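Local coordinates for protein Mn transporter subunit (Synechocystis sp. PCC 6803, PDB 3UJP) that probably serves as the manganese-binding component of an ABC transporter, capturing the metal ion between its two lobes for delivery to the membrane, at residues K31-T36 against V54-T59; A42-N47 against V141-I146; A132-R137 against L285-Y290. All blocks are in the same frame, centred on the assembly; numbering follows the deposited sequence.

Contact 1 of 3, residues K31-T36 against V54-T59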
# COMPACT_ATOMS: atom_id res chain seq x y z
N LYS A 31 6.52 6.33 -4.78
CA LYS A 31 7.57 5.73 -3.97
C LYS A 31 8.31 4.62 -4.71
O LYS A 31 7.75 3.96 -5.58
CB LYS A 31 6.98 5.20 -2.67
CG LYS A 31 5.69 5.88 -2.24
CD LYS A 31 5.21 5.35 -0.90
CE LYS A 31 4.14 4.29 -1.07
NZ LYS A 31 3.65 3.78 0.24
N LYS A 32 9.57 4.42 -4.35
CA LYS A 32 10.41 3.37 -4.98
C LYS A 32 9.75 1.97 -4.89
O LYS A 32 8.76 1.79 -4.20
CB LYS A 32 11.85 3.34 -4.43
CG LYS A 32 12.68 4.59 -4.71
CD LYS A 32 12.71 4.96 -6.20
CE LYS A 32 13.56 6.23 -6.45
NZ LYS A 32 13.51 6.65 -7.89
N LYS A 33 10.27 0.98 -5.60
CA LYS A 33 9.69 -0.35 -5.51
C LYS A 33 10.73 -1.41 -5.17
O LYS A 33 11.68 -1.61 -5.92
CB LYS A 33 8.95 -0.71 -6.80
CG LYS A 33 7.45 -0.92 -6.62
CD LYS A 33 7.04 -2.41 -6.79
CE LYS A 33 7.21 -2.89 -8.26
NZ LYS A 33 6.83 -4.33 -8.44
N VAL A 34 10.56 -2.09 -4.04
CA VAL A 34 11.57 -3.04 -3.57
C VAL A 34 11.04 -4.47 -3.55
O VAL A 34 9.95 -4.73 -3.04
CB VAL A 34 12.10 -2.66 -2.18
CG1 VAL A 34 13.08 -3.68 -1.68
CG2 VAL A 34 12.75 -1.32 -2.23
N LEU A 35 11.82 -5.40 -4.10
CA LEU A 35 11.36 -6.78 -4.23
C LEU A 35 12.21 -7.75 -3.41
O LEU A 35 13.44 -7.66 -3.41
CB LEU A 35 11.36 -7.20 -5.70
CG LEU A 35 10.17 -8.08 -6.06
CD1 LEU A 35 8.89 -7.21 -6.14
CD2 LEU A 35 10.40 -8.86 -7.35
N THR A 36 11.56 -8.66 -2.69
CA THR A 36 12.31 -9.67 -1.95
C THR A 36 11.87 -11.09 -2.28
O THR A 36 10.71 -11.35 -2.59
CB THR A 36 12.30 -9.47 -0.41
OG1 THR A 36 10.96 -9.26 0.05
CG2 THR A 36 13.13 -8.29 -0.03
N VAL A 54 7.76 0.59 -1.10
CA VAL A 54 6.68 -0.38 -1.17
C VAL A 54 7.27 -1.76 -1.41
O VAL A 54 7.73 -2.08 -2.50
CB VAL A 54 5.58 -0.02 -2.21
CG1 VAL A 54 6.08 0.97 -3.23
CG2 VAL A 54 5.01 -1.28 -2.86
N VAL A 55 7.26 -2.56 -0.34
CA VAL A 55 7.97 -3.81 -0.33
C VAL A 55 7.05 -4.91 -0.75
O VAL A 55 5.89 -4.94 -0.34
CB VAL A 55 8.42 -4.13 1.05
CG1 VAL A 55 9.12 -5.46 1.03
CG2 VAL A 55 9.33 -3.02 1.54
N GLU A 56 7.58 -5.83 -1.55
CA GLU A 56 6.76 -6.92 -2.03
C GLU A 56 7.61 -8.17 -2.12
O GLU A 56 8.83 -8.09 -2.21
CB GLU A 56 6.20 -6.55 -3.38
CG GLU A 56 5.16 -7.48 -3.93
CD GLU A 56 4.70 -7.02 -5.31
OE1 GLU A 56 5.22 -5.97 -5.77
OE2 GLU A 56 3.83 -7.70 -5.92
N SER A 57 6.97 -9.32 -2.07
CA SER A 57 7.66 -10.59 -2.11
C SER A 57 7.44 -11.30 -3.44
O SER A 57 6.41 -11.11 -4.10
CB SER A 57 7.12 -11.46 -0.99
OG SER A 57 7.91 -12.62 -0.76
N ILE A 58 8.40 -12.15 -3.84
CA ILE A 58 8.22 -13.02 -5.01
C ILE A 58 7.29 -14.17 -4.62
O ILE A 58 6.17 -14.32 -5.16
CB ILE A 58 9.55 -13.63 -5.53
CG1 ILE A 58 10.59 -12.57 -5.90
CG2 ILE A 58 9.30 -14.55 -6.72
CD1 ILE A 58 10.28 -11.86 -7.11
N THR A 59 7.77 -14.99 -3.69
CA THR A 59 7.06 -16.18 -3.23
C THR A 59 5.95 -15.75 -2.28
O THR A 59 6.19 -14.95 -1.38
CB THR A 59 8.00 -17.05 -2.44
OG1 THR A 59 8.42 -16.32 -1.29
CG2 THR A 59 9.22 -17.40 -3.25
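Thr36 and Glu56 hold the tight end of this parallel strand pair. Thr36 N donates to Glu56 O over 2.8 Å, and Thr36 O receives Ile58 N at 2.7 Å. With OG1 between its own backbone N and carbonyl carbon (chi1 49°), Thr36 adds a weak hydroxyl bond to the same Glu56 O. One step back, Glu56 N reaches Val34 O at 3.0 Å. Leu35 and Glu56 point the same way, and CD1 of Leu35 rests 3.9 Å from Glu56 CB. Toward residue 31 the pairing slackens: Val34 N meets Val54 O at 3.2 Å from well above the carbonyl plane, and Val54 N to Lys32 O is weak. Here Lys33 bends at chi2 and chi3 to bring NZ within 3.5 Å of Glu56 OE1, a long salt bridge; Glu56 OE2 is paired with Arg60. Exposed Lys31 turns its NZ to Asp51 O instead. Helix 39-49 connects the two strands in a beta-alpha-beta unit: strand 54-57 edges the four-stranded sheet, strand 33-36 pairs on its other side with strand 83-86, helix 39-49 covers the Thr36 and Val55 face, and helix 72-80 meets Glu56 and Ile58.

Contact 2 of 3, residues A42-N47 against V141-I146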
# COMPACT_ATOMS: atom_id res chain seq x y z
N ALA A 42 10.53 -10.23 3.43
CA ALA A 42 9.60 -9.15 3.09
C ALA A 42 9.18 -8.33 4.32
O ALA A 42 9.09 -7.10 4.24
CB ALA A 42 8.38 -9.67 2.30
N ASP A 43 8.96 -9.02 5.45
CA ASP A 43 8.56 -8.39 6.71
C ASP A 43 9.71 -7.64 7.38
O ASP A 43 9.50 -6.58 7.93
CB ASP A 43 8.00 -9.42 7.67
CG ASP A 43 7.65 -8.83 9.02
OD1 ASP A 43 6.60 -8.15 9.12
OD2 ASP A 43 8.41 -9.05 9.99
N MET A 44 10.91 -8.21 7.32
CA MET A 44 12.12 -7.54 7.80
C MET A 44 12.41 -6.24 7.05
O MET A 44 12.81 -5.25 7.66
CB MET A 44 13.34 -8.42 7.63
CG MET A 44 13.28 -9.70 8.37
SD MET A 44 14.90 -10.50 8.36
CE MET A 44 16.00 -9.10 8.57
N VAL A 45 12.26 -6.22 5.72
CA VAL A 45 12.54 -4.98 5.01
C VAL A 45 11.37 -4.02 5.17
O VAL A 45 11.58 -2.82 5.40
CB VAL A 45 12.91 -5.17 3.52
CG1 VAL A 45 14.02 -6.19 3.36
CG2 VAL A 45 11.72 -5.57 2.70
N GLN A 46 10.15 -4.54 5.08
CA GLN A 46 8.99 -3.68 5.27
C GLN A 46 9.13 -2.97 6.62
O GLN A 46 8.57 -1.89 6.83
CB GLN A 46 7.67 -4.46 5.16
CG GLN A 46 6.46 -3.76 5.81
CD GLN A 46 5.83 -2.61 4.97
OE1 GLN A 46 6.52 -1.73 4.43
NE2 GLN A 46 4.49 -2.62 4.88
N ASN A 47 9.93 -3.55 7.51
CA ASN A 47 10.11 -2.96 8.82
C ASN A 47 11.16 -1.87 8.87
O ASN A 47 11.13 -1.07 9.79
CB ASN A 47 10.29 -4.01 9.91
CG ASN A 47 9.00 -4.23 10.69
OD1 ASN A 47 8.56 -3.33 11.41
ND2 ASN A 47 8.38 -5.41 10.54
N VAL A 141 22.59 -7.91 11.36
CA VAL A 141 23.34 -7.60 10.16
C VAL A 141 22.43 -7.62 8.91
O VAL A 141 22.65 -6.89 7.94
CB VAL A 141 24.53 -8.52 10.02
CG1 VAL A 141 25.36 -8.47 11.28
CG2 VAL A 141 24.07 -9.90 9.82
N TYR A 142 21.41 -8.46 8.94
CA TYR A 142 20.41 -8.43 7.88
C TYR A 142 19.85 -7.02 7.79
O TYR A 142 19.88 -6.39 6.74
CB TYR A 142 19.28 -9.39 8.22
CG TYR A 142 19.50 -10.80 7.74
CD1 TYR A 142 19.10 -11.19 6.47
CD2 TYR A 142 20.10 -11.75 8.56
CE1 TYR A 142 19.29 -12.47 6.02
CE2 TYR A 142 20.30 -13.06 8.11
CZ TYR A 142 19.88 -13.42 6.83
OH TYR A 142 20.06 -14.70 6.34
N VAL A 143 19.38 -6.51 8.93
CA VAL A 143 18.65 -5.24 8.99
C VAL A 143 19.55 -4.07 8.67
O VAL A 143 19.09 -3.04 8.19
CB VAL A 143 18.00 -4.98 10.38
CG1 VAL A 143 17.22 -6.19 10.86
CG2 VAL A 143 19.05 -4.58 11.40
N GLU A 144 20.83 -4.20 8.94
CA GLU A 144 21.69 -3.08 8.66
C GLU A 144 21.90 -2.97 7.18
O GLU A 144 21.85 -1.87 6.63
CB GLU A 144 23.04 -3.26 9.32
CG GLU A 144 24.06 -2.31 8.75
CD GLU A 144 23.88 -0.90 9.27
OE1 GLU A 144 22.89 -0.67 10.01
OE2 GLU A 144 24.72 -0.04 8.94
N ASN A 145 22.13 -4.11 6.52
CA ASN A 145 22.39 -4.11 5.07
C ASN A 145 21.18 -3.66 4.26
O ASN A 145 21.32 -3.13 3.16
CB ASN A 145 22.87 -5.48 4.58
CG ASN A 145 24.18 -5.91 5.22
OD1 ASN A 145 25.05 -5.09 5.50
ND2 ASN A 145 24.31 -7.21 5.47
N ILE A 146 20.00 -3.90 4.82
CA ILE A 146 18.76 -3.38 4.28
C ILE A 146 18.76 -1.87 4.40
O ILE A 146 18.20 -1.17 3.56
CB ILE A 146 17.56 -3.87 5.08
CG1 ILE A 146 17.42 -5.40 4.97
CG2 ILE A 146 16.33 -3.18 4.60
CD1 ILE A 146 16.45 -6.01 5.97
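The hydroxyl of Tyr142 has two polar partners beyond the helix pair, a hydrogen bond with Asn87 OD1 and a weak one with Thr111 OG1, while the other end of the same side chain meets Met44. The Asn87 bond fixes the hydroxyl end, with the weak Thr111 bond adding little, and the root of the ring is left to apolar packing. CE of Met44 lies 3.3 Å from Tyr142 CB. Bent at chi3 (39°), the methionine swings this methyl back from SD toward helix 136-153, and the sulfur lies 5.2 Å from the centroid of the Tyr142 ring, obliquely placed in a Met-aromatic contact. The same methyl stands 3.9 Å from Val143 CG1 and 4.1 Å from Ile146 CD1, so one carbon touches three residues spread over little more than one helical turn. Beside it, Val45 and Ile146 cross at about a right angle, CG1 of Val45 3.6 Å from CD1 of Ile146 and near its CG1 and CG2 as well. An alanine here, lacking all three outer carbons of Ile146, would probably open a gap beside Val45 CG1 and take away one wall of the Met44 methyl. No hydrogen bond joins the two segments. Their axes approach to 9.7 Å at a crossing angle of -55°, and the five residues that touch are buried. Val45 also reaches strands 33-36 and 54-57, and Val143 reaches helix 158-183. The layering of helix 39-49 between a parallel sheet and further helices fits the alpha/beta lobes of metal-binding periplasmic proteins of this family.

Contact 3 of 3, residues A132-R137 against L285-Y290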
# COMPACT_ATOMS: atom_id res chain seq x y z
N ALA A 132 20.11 -18.20 8.22
CA ALA A 132 20.87 -17.37 9.16
C ALA A 132 19.96 -16.39 9.90
O ALA A 132 20.16 -16.12 11.08
CB ALA A 132 21.98 -16.63 8.43
N TRP A 133 18.97 -15.87 9.19
CA TRP A 133 18.04 -14.91 9.78
C TRP A 133 17.46 -15.43 11.08
O TRP A 133 16.96 -14.65 11.87
CB TRP A 133 16.91 -14.56 8.80
CG TRP A 133 16.07 -15.72 8.50
CD1 TRP A 133 15.04 -16.18 9.23
CD2 TRP A 133 16.19 -16.61 7.38
NE1 TRP A 133 14.50 -17.30 8.65
CE2 TRP A 133 15.19 -17.59 7.51
CE3 TRP A 133 17.05 -16.67 6.28
CZ2 TRP A 133 15.01 -18.62 6.59
CZ3 TRP A 133 16.87 -17.68 5.36
CH2 TRP A 133 15.85 -18.64 5.52
N MET A 134 17.52 -16.74 11.30
CA MET A 134 16.99 -17.37 12.51
C MET A 134 17.86 -17.07 13.72
O MET A 134 17.62 -17.58 14.81
CB MET A 134 16.95 -18.88 12.34
CG MET A 134 15.92 -19.31 11.38
SD MET A 134 14.35 -18.63 11.90
CE MET A 134 13.90 -19.93 13.05
N SER A 135 18.89 -16.27 13.52
CA SER A 135 19.75 -15.89 14.62
C SER A 135 19.70 -14.37 14.77
O SER A 135 20.29 -13.66 13.94
CB SER A 135 21.18 -16.38 14.34
OG SER A 135 22.10 -15.98 15.36
N PRO A 136 18.98 -13.87 15.81
CA PRO A 136 18.75 -12.44 16.06
C PRO A 136 20.05 -11.67 16.08
O PRO A 136 20.08 -10.58 15.52
CB PRO A 136 18.13 -12.41 17.45
CG PRO A 136 17.49 -13.73 17.60
CD PRO A 136 18.37 -14.71 16.85
N ARG A 137 21.10 -12.21 16.69
CA ARG A 137 22.43 -11.62 16.52
C ARG A 137 22.68 -11.36 15.03
O ARG A 137 23.06 -10.25 14.63
CB ARG A 137 23.52 -12.50 17.15
CG ARG A 137 23.07 -13.25 18.44
CD ARG A 137 24.06 -13.17 19.64
NE ARG A 137 23.53 -13.91 20.81
CZ ARG A 137 23.57 -13.48 22.08
NH1 ARG A 137 23.04 -14.25 23.03
NH2 ARG A 137 24.11 -12.31 22.41
N LEU A 285 9.48 -10.91 13.82
CA LEU A 285 9.56 -10.91 15.27
C LEU A 285 8.62 -11.96 15.88
O LEU A 285 9.06 -12.82 16.62
CB LEU A 285 9.29 -9.51 15.83
CG LEU A 285 10.50 -8.60 16.07
CD1 LEU A 285 11.69 -9.07 15.30
CD2 LEU A 285 10.21 -7.17 15.73
N ASP A 286 7.33 -11.95 15.56
CA ASP A 286 6.47 -13.06 16.00
C ASP A 286 7.08 -14.43 15.68
O ASP A 286 6.92 -15.35 16.46
CB ASP A 286 5.04 -12.98 15.40
CG ASP A 286 4.28 -11.73 15.85
OD1 ASP A 286 3.68 -11.08 14.96
OD2 ASP A 286 4.25 -11.40 17.07
N LEU A 287 7.78 -14.58 14.55
CA LEU A 287 8.37 -15.87 14.18
C LEU A 287 9.38 -16.36 15.19
O LEU A 287 9.27 -17.48 15.66
CB LEU A 287 9.00 -15.88 12.78
CG LEU A 287 9.73 -17.17 12.30
CD1 LEU A 287 9.41 -17.47 10.83
CD2 LEU A 287 11.25 -17.16 12.52
N LEU A 288 10.37 -15.55 15.52
CA LEU A 288 11.30 -15.94 16.57
C LEU A 288 10.56 -16.22 17.91
O LEU A 288 10.57 -17.35 18.37
CB LEU A 288 12.42 -14.93 16.71
CG LEU A 288 13.12 -14.66 15.39
CD1 LEU A 288 13.86 -13.31 15.43
CD2 LEU A 288 14.05 -15.84 14.99
N GLU A 289 9.88 -15.23 18.51
CA GLU A 289 9.02 -15.50 19.67
C GLU A 289 8.30 -16.88 19.58
O GLU A 289 8.51 -17.74 20.42
CB GLU A 289 7.96 -14.40 19.87
CG GLU A 289 8.39 -13.09 20.54
CD GLU A 289 7.20 -12.34 21.20
OE1 GLU A 289 6.09 -12.92 21.26
OE2 GLU A 289 7.36 -11.18 21.65
N TYR A 290 7.44 -17.07 18.59
CA TYR A 290 6.71 -18.33 18.44
C TYR A 290 7.64 -19.54 18.47
O TYR A 290 7.47 -20.44 19.27
CB TYR A 290 5.91 -18.36 17.12
CG TYR A 290 4.99 -19.56 16.97
CD1 TYR A 290 3.79 -19.64 17.66
CD2 TYR A 290 5.32 -20.62 16.13
CE1 TYR A 290 2.94 -20.72 17.53
CE2 TYR A 290 4.47 -21.70 15.98
CZ TYR A 290 3.28 -21.75 16.70
OH TYR A 290 2.44 -22.84 16.57
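Bends at chi2 (-55°) and chi3 (-86°) curl the Met134 side chain toward helix 284-296, where Leu287, its CG anti to the backbone N (chi1 177°), extends a branch to receive it. Met134 belongs to a type I beta turn from Ala132 to Ser135, closed by Ser135 N to Ala132 O at 2.8 Å, that leads from the metal ligand His131 into helix 136-153. Across the contact, SD of Met134 lies 3.5 Å from CD2 of Leu287, with CE of the methionine 3.9 Å from the same methyl; the two side chains cross at about a right angle. Leu288 runs the opposite way alongside Met134, putting its CD2 4.2 Å from the sulfur and 4.0 Å from Met134 O. The side chains meet by apolar contacts alone, and no hydrogen bond joins the segments. On the metal side, Trp133 packs its ring against those of His131 and Phe38 and touches Asp272, so the turn places a large aromatic group beside two manganese ligands. Ser135 holds the N-cap position without a side-chain capping bond; its OG pairs instead with Asp206. Beyond the contact, Leu285 packs on Glu112 and Asp286 on Gln148, both of a second subunit. Where the turn passes into helix, the ring of Pro136 meets the second branch of Leu288, CG to CD1 at 4.2 Å.

Overall arrangement
Contacts 1 and 2 interlock along the chain, as do contacts 2 and 3, while contact 1 closes before contact 3 opens. Helix 39-49, the connector between the two strands of contact 1, supplies one side of contact 2, and Val55 CG1 packs directly on Val45. Helix 136-153 then serves both contact 2 and contact 3, where the Tyr142 hydroxyl lies beside Trp133 and Ala132. Centres are 12 Å apart for each of these neighbouring pairs, and 21 Å between contacts 1 and 3, whose nearest atoms are about 10 Å apart. Packing thus passes from a sheet edge through two helices to the turn after His131, linking the lobe's core to the manganese site.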